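Local coordinates for protein ubiquitin conjugating enzyme (Agrocybe aegerita, PDB 3WE5) that probably accepts activated ubiquitin as a thioester and passes it on to target proteins, as an E2 ubiquitin-conjugating enzyme related to UBE2W, at residues F77-D80 and A81-I85. Sequence-based numbering, arbitrary orientation.
Sequences FRFD and AQYPI
Phe79 and Tyr83, four residues apart, project in the same direction from the inner flank of a tight turn and show how an aromatic pair can close a turn against the core of its domain. The edge of Phe79 is directed at the face of Tyr83 in a T-shaped stack, with centroids 5.0 Å apart and planes at 64°; Phe79 CD1 comes to 3.8 Å from Tyr83 CD1, above the Tyr83 face and toward that ring's rim. With CG anti to the backbone N (chi1 -174°), the tyrosine ring is brought alongside the phenylalanine, while Pro84, joined by a cis peptide bond, lays its CB over the centre of the opposite face. Leu29 of helix 24-39 touches both rings, Trp56 packs edge-to-face with Phe79, and the Tyr83 hydroxyl is hydrogen-bonded to Glu32.

The turn itself is equally ordered. Asp80 O receives the N-H of Tyr83 at 3.3 Å, a long but nearly straight bond (168°) whose donor sits well above the carbonyl plane. With CG between the backbone N and the carbonyl carbon, the Asp80 carboxylate leans over the start of the turn, and OD1 accepts the N-H of Gln82 at 2.9 Å on its anti side, the donor tilted out of the carboxylate plane; Ser86 also bonds this oxygen. The loose, solvent side begins at OD2, which meets the exposed Gln82 amide through a water that donates to OD2 at 2.8 Å and accepts from Gln82 NE2 at 3.2 Å. Tyr83 N to Asp80 O closes a type I beta turn and Gln82 N to Asp80 OD1 an overlapping Asx turn, in the loop linking strands 72-78 and 89-92 of the antiparallel E2 sheet.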
# COMPACT_ATOMS: atom_id res chain seq x y z
N PHE A 77 -1.54 -22.09 4.49
CA PHE A 77 -0.85 -21.96 5.77
C PHE A 77 0.33 -22.92 5.77
O PHE A 77 0.15 -24.09 5.48
CB PHE A 77 -1.77 -22.36 6.91
CG PHE A 77 -2.83 -21.35 7.19
CD1 PHE A 77 -3.90 -21.20 6.34
CD2 PHE A 77 -2.75 -20.54 8.32
CE1 PHE A 77 -4.89 -20.23 6.61
CE2 PHE A 77 -3.70 -19.61 8.59
CZ PHE A 77 -4.77 -19.43 7.73
N ARG A 78 1.51 -22.42 6.11
CA ARG A 78 2.64 -23.31 6.40
C ARG A 78 3.09 -23.16 7.85
O ARG A 78 3.19 -22.02 8.34
CB ARG A 78 3.80 -23.02 5.43
CG ARG A 78 3.59 -23.61 4.05
CD ARG A 78 4.81 -23.44 3.16
NE ARG A 78 4.92 -22.06 2.69
CZ ARG A 78 5.95 -21.60 1.99
NH1 ARG A 78 6.97 -22.40 1.70
NH2 ARG A 78 5.95 -20.34 1.58
N PHE A 79 3.35 -24.28 8.51
CA PHE A 79 3.67 -24.30 9.96
C PHE A 79 5.09 -24.80 10.18
O PHE A 79 5.47 -25.84 9.62
CB PHE A 79 2.70 -25.22 10.73
CG PHE A 79 1.23 -24.97 10.39
CD1 PHE A 79 0.58 -23.86 10.92
CD2 PHE A 79 0.54 -25.82 9.55
CE1 PHE A 79 -0.76 -23.59 10.59
CE2 PHE A 79 -0.81 -25.58 9.24
CZ PHE A 79 -1.45 -24.47 9.76
N ASP A 80 5.88 -24.09 10.98
CA ASP A 80 7.20 -24.65 11.35
C ASP A 80 7.14 -25.37 12.69
O ASP A 80 6.08 -25.48 13.30
CB ASP A 80 8.30 -23.58 11.27
CG ASP A 80 8.15 -22.47 12.30
OD1 ASP A 80 7.64 -22.72 13.41
OD2 ASP A 80 8.54 -21.33 12.01
N ALA A 81 8.28 -25.87 13.18
CA ALA A 81 8.25 -26.70 14.38
C ALA A 81 7.98 -25.94 15.68
O ALA A 81 7.78 -26.57 16.73
CB ALA A 81 9.56 -27.49 14.51
N GLN A 82 7.99 -24.61 15.60
CA GLN A 82 7.74 -23.76 16.76
C GLN A 82 6.30 -23.25 16.85
O GLN A 82 5.95 -22.56 17.80
CB GLN A 82 8.71 -22.57 16.80
CG GLN A 82 10.16 -22.97 17.13
CD GLN A 82 10.85 -23.68 15.98
OE1 GLN A 82 11.17 -24.85 16.08
NE2 GLN A 82 11.06 -22.96 14.89
N TYR A 83 5.44 -23.62 15.90
CA TYR A 83 4.01 -23.28 16.01
C TYR A 83 3.49 -23.90 17.32
O TYR A 83 3.84 -25.03 17.67
CB TYR A 83 3.23 -23.81 14.79
CG TYR A 83 1.77 -23.37 14.77
CD1 TYR A 83 1.42 -22.15 14.25
CD2 TYR A 83 0.76 -24.18 15.30
CE1 TYR A 83 0.11 -21.72 14.22
CE2 TYR A 83 -0.58 -23.75 15.30
CZ TYR A 83 -0.88 -22.52 14.75
OH TYR A 83 -2.19 -22.06 14.72
N PRO A 84 2.62 -23.19 18.07
CA PRO A 84 1.95 -21.92 17.77
C PRO A 84 2.68 -20.70 18.33
O PRO A 84 2.11 -19.61 18.33
CB PRO A 84 0.62 -22.11 18.49
CG PRO A 84 1.03 -22.83 19.76
CD PRO A 84 2.09 -23.81 19.30
N ILE A 85 3.91 -20.86 18.81
CA ILE A 85 4.66 -19.71 19.28
C ILE A 85 5.08 -18.88 18.07
O ILE A 85 4.90 -17.66 18.06
CB ILE A 85 5.87 -20.12 20.16
CG1 ILE A 85 5.41 -21.04 21.30
CG2 ILE A 85 6.61 -18.85 20.62
CD1 ILE A 85 4.26 -20.52 22.19
O HOH W 1 10.17 -20.05 13.83